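Side-chain contacts in restriction endonuclease r.bpuji (Bacillus pumilus, PDB 2VLA), which binds cognate DNA through its N-terminal recognition domain, the part described here, and as a whole protein probably acts as a DNA-cleaving endonuclease: residues Y140-L145 with V230-R235; D149-Q154 with E179-I184. All coordinates share one frame; numbering follows the deposited sequence.

Interaction 1. Residues Y140-L145 with V230-R235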
ATOM      1  N   TYR A 140      10.077  -6.162  -0.687  1.00 10.18           N
ATOM      2  CA  TYR A 140      10.230  -7.392   0.021  1.00 10.40           C
ATOM      3  C   TYR A 140       9.448  -8.548  -0.652  1.00 10.02           C
ATOM      4  O   TYR A 140       9.958  -9.639  -0.854  1.00 10.42           O
ATOM      5  CB  TYR A 140       9.822  -7.235   1.493  1.00 10.90           C
ATOM      6  CG  TYR A 140      10.301  -8.368   2.360  1.00 10.30           C
ATOM      7  CD1 TYR A 140       9.558  -9.513   2.482  1.00 10.75           C
ATOM      8  CD2 TYR A 140      11.551  -8.317   3.020  1.00 11.55           C
ATOM      9  CE1 TYR A 140       9.978 -10.548   3.218  1.00 12.24           C
ATOM     10  CE2 TYR A 140      11.973  -9.364   3.764  1.00 12.95           C
ATOM     11  CZ  TYR A 140      11.197 -10.487   3.866  1.00 12.06           C
ATOM     12  OH  TYR A 140      11.565 -11.585   4.599  1.00 12.67           O
ATOM     13  N   ILE A 141       8.172  -8.289  -0.994  1.00 10.06           N
ATOM     14  CA  ILE A 141       7.332  -9.299  -1.680  1.00 10.20           C
ATOM     15  C   ILE A 141       7.989  -9.734  -2.983  1.00 10.46           C
ATOM     16  O   ILE A 141       8.090 -10.925  -3.283  1.00 10.54           O
ATOM     17  CB  ILE A 141       5.909  -8.754  -1.971  1.00 11.14           C
ATOM     18  CG1 ILE A 141       5.106  -8.632  -0.682  1.00 12.15           C
ATOM     19  CG2 ILE A 141       5.166  -9.664  -2.964  1.00 11.93           C
ATOM     20  CD1 ILE A 141       3.955  -7.653  -0.785  1.00 15.64           C
ATOM     21  N   LEU A 142       8.452  -8.763  -3.761  1.00 10.56           N
ATOM     22  CA  LEU A 142       9.073  -9.076  -5.018  1.00 10.81           C
ATOM     23  C   LEU A 142      10.337  -9.966  -4.806  1.00 11.08           C
ATOM     24  O   LEU A 142      10.558 -10.918  -5.539  1.00 11.17           O
ATOM     25  CB  LEU A 142       9.448  -7.786  -5.745  1.00 10.86           C
ATOM     26  CG  LEU A 142       8.236  -7.022  -6.326  1.00 10.92           C
ATOM     27  CD1 LEU A 142       8.754  -5.716  -6.906  1.00 13.51           C
ATOM     28  CD2 LEU A 142       7.464  -7.860  -7.409  1.00 11.89           C
ATOM     29  N   GLN A 143      11.155  -9.657  -3.789  1.00 11.08           N
ATOM     30  CA  GLN A 143      12.297 -10.494  -3.521  1.00 10.94           C
ATOM     31  C   GLN A 143      11.917 -11.904  -3.051  1.00 10.63           C
ATOM     32  O   GLN A 143      12.548 -12.878  -3.430  1.00 11.74           O
ATOM     33  CB  GLN A 143      13.226  -9.829  -2.508  1.00 11.69           C
ATOM     34  CG  GLN A 143      14.552 -10.593  -2.265  1.00 12.38           C
ATOM     35  CD  GLN A 143      15.475 -10.553  -3.456  1.00 14.27           C
ATOM     36  OE1 GLN A 143      15.338  -9.723  -4.333  1.00 16.34           O
ATOM     37  NE2 GLN A 143      16.517 -11.366  -3.405  1.00 21.88           N
ATOM     38  N   VAL A 144      10.870 -12.008  -2.229  1.00 10.90           N
ATOM     39  CA  VAL A 144      10.373 -13.321  -1.819  1.00 10.66           C
ATOM     40  C   VAL A 144       9.940 -14.143  -3.071  1.00 10.97           C
ATOM     41  O   VAL A 144      10.264 -15.315  -3.202  1.00 10.94           O
ATOM     42  CB  VAL A 144       9.190 -13.175  -0.835  1.00 11.50           C
ATOM     43  CG1 VAL A 144       8.407 -14.501  -0.677  1.00 12.63           C
ATOM     44  CG2 VAL A 144       9.670 -12.683   0.519  1.00 12.45           C
ATOM     45  N   LEU A 145       9.240 -13.487  -3.999  1.00 10.67           N
ATOM     46  CA  LEU A 145       8.788 -14.176  -5.215  1.00 10.29           C
ATOM     47  C   LEU A 145       9.977 -14.590  -6.102  1.00 11.23           C
ATOM     48  O   LEU A 145       9.980 -15.695  -6.672  1.00 11.47           O
ATOM     49  CB  LEU A 145       7.809 -13.288  -5.992  1.00 11.38           C
ATOM     50  CG  LEU A 145       6.436 -13.092  -5.328  1.00 11.23           C
ATOM     51  CD1 LEU A 145       5.671 -12.011  -6.056  1.00 13.06           C
ATOM     52  CD2 LEU A 145       5.639 -14.401  -5.294  1.00 14.22           C
ATOM     53  N   VAL A 230       0.490 -16.622  -6.874  1.00 12.34           N
ATOM     54  CA  VAL A 230       0.950 -15.302  -7.227  1.00 13.91           C
ATOM     55  C   VAL A 230       2.261 -15.465  -7.979  1.00 13.20           C
ATOM     56  O   VAL A 230       3.214 -16.029  -7.437  1.00 15.86           O
ATOM     57  CB  VAL A 230       1.200 -14.468  -5.958  1.00 14.61           C
ATOM     58  CG1 VAL A 230       1.833 -13.112  -6.320  1.00 17.82           C
ATOM     59  CG2 VAL A 230      -0.101 -14.289  -5.160  1.00 17.26           C
ATOM     60  N   LYS A 231       2.316 -14.990  -9.221  1.00 13.52           N
ATOM     61  CA  LYS A 231       3.502 -15.179 -10.080  1.00 15.48           C
ATOM     62  C   LYS A 231       4.035 -13.862 -10.623  1.00 15.08           C
ATOM     63  O   LYS A 231       3.275 -12.960 -10.919  1.00 16.35           O
ATOM     64  CB  LYS A 231       3.158 -16.096 -11.249  1.00 17.50           C
ATOM     65  CG  LYS A 231       2.765 -17.508 -10.825  1.00 21.24           C
ATOM     66  CD  LYS A 231       2.231 -18.314 -11.995  1.00 27.43           C
ATOM     67  CE  LYS A 231       3.330 -18.633 -12.992  1.00 32.16           C
ATOM     68  NZ  LYS A 231       2.841 -19.502 -14.094  1.00 35.48           N
ATOM     69  N   LEU A 232       5.365 -13.746 -10.720  1.00 13.61           N
ATOM     70  CA  LEU A 232       5.976 -12.609 -11.357  1.00 13.11           C
ATOM     71  C   LEU A 232       5.686 -12.560 -12.843  1.00 14.07           C
ATOM     72  O   LEU A 232       5.627 -13.581 -13.502  1.00 15.97           O
ATOM     73  CB  LEU A 232       7.503 -12.610 -11.132  1.00 12.49           C
ATOM     74  CG  LEU A 232       7.951 -12.409  -9.684  1.00 13.09           C
ATOM     75  CD1 LEU A 232       9.427 -12.834  -9.494  1.00 16.66           C
ATOM     76  CD2 LEU A 232       7.787 -10.953  -9.219  1.00 13.55           C
ATOM     77  N   ASN A 233       5.571 -11.349 -13.354  1.00 13.66           N
ATOM     78  CA  ASN A 233       5.510 -11.100 -14.783  1.00 15.01           C
ATOM     79  C   ASN A 233       6.886 -10.715 -15.344  1.00 13.69           C
ATOM     80  O   ASN A 233       7.289  -9.544 -15.299  1.00 14.83           O
ATOM     81  CB  ASN A 233       4.517  -9.982 -15.070  1.00 14.94           C
ATOM     82  CG  ASN A 233       4.500  -9.594 -16.521  1.00 17.26           C
ATOM     83  OD1 ASN A 233       4.906 -10.375 -17.387  1.00 19.17           O
ATOM     84  ND2 ASN A 233       4.099  -8.373 -16.797  1.00 17.87           N
ATOM     85  N   TYR A 234       7.610 -11.689 -15.868  1.00 16.23           N
ATOM     86  CA  TYR A 234       9.011 -11.451 -16.237  1.00 17.18           C
ATOM     87  C   TYR A 234       9.159 -10.574 -17.494  1.00 16.27           C
ATOM     88  O   TYR A 234      10.255 -10.161 -17.828  1.00 19.42           O
ATOM     89  CB  TYR A 234       9.767 -12.776 -16.393  1.00 17.78           C
ATOM     90  CG  TYR A 234      10.167 -13.390 -15.059  1.00 15.29           C
ATOM     91  CD1 TYR A 234      11.294 -12.953 -14.395  1.00 16.65           C
ATOM     92  CD2 TYR A 234       9.384 -14.370 -14.450  1.00 19.82           C
ATOM     93  CE1 TYR A 234      11.668 -13.488 -13.180  1.00 16.51           C
ATOM     94  CE2 TYR A 234       9.735 -14.906 -13.223  1.00 18.01           C
ATOM     95  CZ  TYR A 234      10.911 -14.468 -12.603  1.00 17.04           C
ATOM     96  OH  TYR A 234      11.317 -14.979 -11.381  1.00 16.83           O
ATOM     97  N   ARG A 235       8.057 -10.279 -18.173  1.00 17.73           N
ATOM     98  CA  ARG A 235       8.079  -9.241 -19.181  1.00 18.04           C
ATOM     99  C   ARG A 235       8.506  -7.901 -18.565  1.00 17.15           C
ATOM    100  O   ARG A 235       9.015  -7.031 -19.258  1.00 20.37           O
ATOM    101  CB  ARG A 235       6.704  -9.113 -19.852  1.00 19.90           C
ATOM    102  CG  ARG A 235       6.296 -10.348 -20.618  1.00 24.28           C
TER

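Interaction 2. Residues D149-Q154 with E179-I184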
ATOM      1  N   ASP A 149      11.056 -18.512  -7.028  1.00 13.38           N
ATOM      2  CA  ASP A 149      11.370 -19.019  -8.367  1.00 13.84           C
ATOM      3  C   ASP A 149      12.779 -19.629  -8.415  1.00 13.88           C
ATOM      4  O   ASP A 149      12.995 -20.662  -9.039  1.00 15.25           O
ATOM      5  CB  ASP A 149      11.253 -17.910  -9.413  1.00 13.93           C
ATOM      6  CG  ASP A 149       9.834 -17.630  -9.811  1.00 19.25           C
ATOM      7  OD1 ASP A 149       8.942 -18.445  -9.468  1.00 19.34           O
ATOM      8  OD2 ASP A 149       9.596 -16.605 -10.492  1.00 19.56           O
ATOM      9  N   ASN A 150      13.725 -18.986  -7.744  1.00 13.92           N
ATOM     10  CA  ASN A 150      15.111 -19.461  -7.732  1.00 14.78           C
ATOM     11  C   ASN A 150      15.232 -20.824  -7.062  1.00 14.79           C
ATOM     12  O   ASN A 150      16.177 -21.576  -7.321  1.00 17.37           O
ATOM     13  CB  ASN A 150      16.024 -18.431  -7.046  1.00 15.62           C
ATOM     14  CG  ASN A 150      16.233 -17.195  -7.888  1.00 18.59           C
ATOM     15  OD1 ASN A 150      16.012 -17.216  -9.093  1.00 24.36           O
ATOM     16  ND2 ASN A 150      16.645 -16.106  -7.255  1.00 20.29           N
ATOM     17  N   ASN A 151      14.287 -21.120  -6.175  1.00 15.29           N
ATOM     18  CA  ASN A 151      14.248 -22.362  -5.461  1.00 15.66           C
ATOM     19  C   ASN A 151      13.136 -23.294  -5.974  1.00 17.06           C
ATOM     20  O   ASN A 151      12.757 -24.261  -5.302  1.00 18.15           O
ATOM     21  CB  ASN A 151      14.065 -22.088  -3.970  1.00 17.14           C
ATOM     22  CG  ASN A 151      15.323 -21.613  -3.322  1.00 19.11           C
ATOM     23  OD1 ASN A 151      16.164 -22.419  -2.943  1.00 22.12           O
ATOM     24  ND2 ASN A 151      15.505 -20.308  -3.248  1.00 18.16           N
ATOM     25  N   ASN A 152      12.621 -22.989  -7.162  1.00 16.12           N
ATOM     26  CA  ASN A 152      11.704 -23.874  -7.863  1.00 17.75           C
ATOM     27  C   ASN A 152      10.439 -24.201  -7.076  1.00 18.18           C
ATOM     28  O   ASN A 152       9.916 -25.321  -7.156  1.00 20.32           O
ATOM     29  CB  ASN A 152      12.442 -25.138  -8.290  1.00 19.15           C
ATOM     30  CG  ASN A 152      13.608 -24.829  -9.233  1.00 20.92           C
ATOM     31  OD1 ASN A 152      13.422 -24.181 -10.257  1.00 27.78           O
ATOM     32  ND2 ASN A 152      14.828 -25.246  -8.852  1.00 25.69           N
ATOM     33  N   ILE A 153       9.891 -23.199  -6.386  1.00 15.24           N
ATOM     34  CA  ILE A 153       8.541 -23.311  -5.835  1.00 14.65           C
ATOM     35  C   ILE A 153       7.720 -22.087  -6.201  1.00 13.36           C
ATOM     36  O   ILE A 153       8.274 -21.050  -6.618  1.00 15.41           O
ATOM     37  CB  ILE A 153       8.523 -23.517  -4.297  1.00 15.59           C
ATOM     38  CG1 ILE A 153       9.041 -22.271  -3.572  1.00 15.58           C
ATOM     39  CG2 ILE A 153       9.339 -24.755  -3.912  1.00 19.85           C
ATOM     40  CD1 ILE A 153       8.697 -22.235  -2.109  1.00 16.54           C
ATOM     41  N   GLN A 154       6.400 -22.223  -6.105  1.00 15.51           N
ATOM     42  CA  GLN A 154       5.524 -21.103  -6.328  1.00 14.66           C
ATOM     43  C   GLN A 154       4.645 -20.894  -5.106  1.00 12.93           C
ATOM     44  O   GLN A 154       4.382 -21.831  -4.367  1.00 15.78           O
ATOM     45  CB  GLN A 154       4.672 -21.355  -7.565  1.00 19.66           C
ATOM     46  CG  GLN A 154       5.507 -21.459  -8.834  1.00 24.29           C
ATOM     47  CD  GLN A 154       4.732 -21.965  -9.996  1.00 27.11           C
ATOM     48  OE1 GLN A 154       4.161 -23.056  -9.950  1.00 29.86           O
ATOM     49  NE2 GLN A 154       4.723 -21.196 -11.076  1.00 32.92           N
ATOM     50  N   GLU A 179      14.953 -17.068   4.266  1.00 15.01           N
ATOM     51  CA  GLU A 179      14.402 -17.702   5.474  1.00 14.93           C
ATOM     52  C   GLU A 179      12.922 -18.040   5.334  1.00 14.24           C
ATOM     53  O   GLU A 179      12.464 -19.054   5.852  1.00 15.40           O
ATOM     54  CB  GLU A 179      14.578 -16.812   6.673  1.00 14.02           C
ATOM     55  CG  GLU A 179      15.977 -16.626   7.099  1.00 18.31           C
ATOM     56  CD  GLU A 179      16.078 -15.673   8.275  1.00 18.76           C
ATOM     57  OE1 GLU A 179      15.766 -16.105   9.425  1.00 24.42           O
ATOM     58  OE2 GLU A 179      16.387 -14.490   8.050  1.00 19.06           O
ATOM     59  N   VAL A 180      12.158 -17.149   4.693  1.00 13.68           N
ATOM     60  CA  VAL A 180      10.744 -17.367   4.476  1.00 13.46           C
ATOM     61  C   VAL A 180      10.563 -18.570   3.560  1.00 13.28           C
ATOM     62  O   VAL A 180       9.783 -19.474   3.847  1.00 14.37           O
ATOM     63  CB  VAL A 180      10.087 -16.119   3.855  1.00 12.93           C
ATOM     64  CG1 VAL A 180       8.633 -16.416   3.485  1.00 15.30           C
ATOM     65  CG2 VAL A 180      10.154 -14.947   4.828  1.00 16.33           C
ATOM     66  N   ILE A 181      11.313 -18.588   2.463  1.00 14.50           N
ATOM     67  CA  ILE A 181      11.209 -19.655   1.500  1.00 13.56           C
ATOM     68  C   ILE A 181      11.596 -21.002   2.116  1.00 13.72           C
ATOM     69  O   ILE A 181      10.910 -22.000   1.936  1.00 14.25           O
ATOM     70  CB  ILE A 181      12.071 -19.345   0.274  1.00 14.21           C
ATOM     71  CG1 ILE A 181      11.468 -18.130  -0.511  1.00 14.52           C
ATOM     72  CG2 ILE A 181      12.239 -20.594  -0.609  1.00 17.19           C
ATOM     73  CD1 ILE A 181       9.967 -18.195  -0.739  1.00 16.97           C
ATOM     74  N   GLU A 182      12.674 -21.032   2.867  1.00 14.47           N
ATOM     75  CA  GLU A 182      13.096 -22.280   3.501  1.00 15.26           C
ATOM     76  C   GLU A 182      12.037 -22.804   4.489  1.00 14.80           C
ATOM     77  O   GLU A 182      11.752 -24.007   4.541  1.00 16.57           O
ATOM     78  CB  GLU A 182      14.459 -22.102   4.191  1.00 17.48           C
ATOM     79  CG  GLU A 182      15.618 -21.983   3.186  1.00 21.55           C
ATOM     80  CD  GLU A 182      16.963 -21.566   3.816  1.00 29.91           C
ATOM     81  OE1 GLU A 182      16.982 -21.070   4.961  1.00 37.75           O
ATOM     82  OE2 GLU A 182      18.000 -21.716   3.134  1.00 28.96           O
ATOM     83  N   LYS A 183      11.395 -21.890   5.211  1.00 15.39           N
ATOM     84  CA  LYS A 183      10.346 -22.268   6.153  1.00 15.66           C
ATOM     85  C   LYS A 183       9.104 -22.821   5.423  1.00 15.02           C
ATOM     86  O   LYS A 183       8.499 -23.819   5.855  1.00 16.52           O
ATOM     87  CB  LYS A 183       9.974 -21.060   7.022  1.00 16.55           C
ATOM     88  CG  LYS A 183       8.803 -21.277   7.950  1.00 17.23           C
ATOM     89  CD  LYS A 183       9.020 -22.425   8.911  1.00 19.86           C
ATOM     90  CE  LYS A 183       7.883 -22.532   9.892  1.00 22.53           C
ATOM     91  NZ  LYS A 183       7.876 -23.830  10.615  1.00 27.93           N
ATOM     92  N   ILE A 184       8.730 -22.191   4.314  1.00 13.67           N
ATOM     93  CA  ILE A 184       7.590 -22.671   3.531  1.00 13.62           C
ATOM     94  C   ILE A 184       7.882 -24.072   3.005  1.00 15.71           C
ATOM     95  O   ILE A 184       7.054 -24.951   3.092  1.00 16.60           O
ATOM     96  CB  ILE A 184       7.229 -21.699   2.375  1.00 13.87           C
ATOM     97  CG1 ILE A 184       6.668 -20.392   2.965  1.00 14.35           C
ATOM     98  CG2 ILE A 184       6.206 -22.348   1.398  1.00 15.21           C
ATOM     99  CD1 ILE A 184       6.397 -19.289   1.950  1.00 14.49           C
TER

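Interaction 1. Residues Y140-L145 with V230-R235
Leu232 pushes its isobutyl group against Leu142 and Leu145, one helical turn apart on helix 137-150. The side chains meet through apolar groups: CD2 of Leu232 touches CD2 of Leu142 methyl to methyl at 3.6 Å, while CG of Leu232 lies 3.8 Å from CB of Leu145 and its CD1 rests by the same CB. The leucine side chains pass at a slant. Val230, two residues earlier on the same strand face, crosses Leu145 almost perpendicularly; its CG1, anti to the backbone N (chi1 174°), comes within 4.0 Å of Leu145 CD1, and Leu145 CD2 lies 3.6 Å from Val230 O. Cutting Leu232 back to an alanine removes CG and both methyls and would probably leave Leu142 CD2 without its partner and a gap beside Leu145 CB.

Polar bonding stays beside the apolar patch. Asn233 OD1 accepts from Arg235 N at 3.2 Å, the donor standing above the carbonyl plane, in an Asx turn as the chain leaves the strand. Asn233 ND2 reaches Asn221 O.

Strand 230-232 runs nearly square to the helix (87°, axes 9.2 Å apart) and pairs with strand 223-225, a hairpin laid on helices as in winged helix-turn-helix DNA-binding domains.

Interaction 2. Residues D149-Q154 with E179-I184
Ile153 and Ile181 meet just beyond a Schellman motif that ends helix 137-150, where the chain turns back to face helix 177-189. Asn152, with a positive phi of 58°, is the C-prime residue: its N bonds to Asp149 O at 3.0 Å, and Ile153 N reaches back to Ala148 O. The reversal aims the Ile153 side chain at the second helix.

From CB, the Ile153 side chain divides. CG2, anti to the carbonyl carbon, makes no close approach to 179-184. CG1 sits between the backbone N and the carbonyl carbon (chi1 67°), and from it the chain runs on extended (chi2 164°) to carry CD1 into the contact. That terminal methyl does the touching: it lies 4.2 Å from Ile181 CG2 and 4.3 Å from Ile184 CG2, so it bridges two residues of neighbouring turns on one helix face. The Ile153 and Ile181 side chains run alongside each other, pointing opposite ways, at loose van der Waals distances. Along the same side chain, Ile153 also touches Ala148, Ile185 and Arg188.

Ile181 CG2, anti to its own backbone N, has a second neighbour in Asn151, the first residue to leave helical geometry. Asn151 offers its aliphatic part here, CB standing 4.1 Å from Ile181 CG2. Its amide serves the helix end instead: ND2 donates a hydrogen bond to the backbone carbonyl oxygen of Thr147.

Both contacts draw on helix 137-150: interaction 1 uses its middle, interaction 2 its C-terminal end and the turn beyond. In the chain, 149-154 with 179-184 is nested within the loop closed by 140-145 with 230-235. Interaction 1 is largely buried and tighter, with leucine and valine methyls between helix and hairpin strand; interaction 2, smaller and nearer the surface, sets isoleucines and the CB of an asparagine against a second helix, at wider spacing. A polar link joins them: Tyr234 OH and Asp149 OD2, 2.5 Å apart, probably share a hydrogen bond. Ile181 CD1 also packs on Val144 O, bringing helix 177-189 against the same helix.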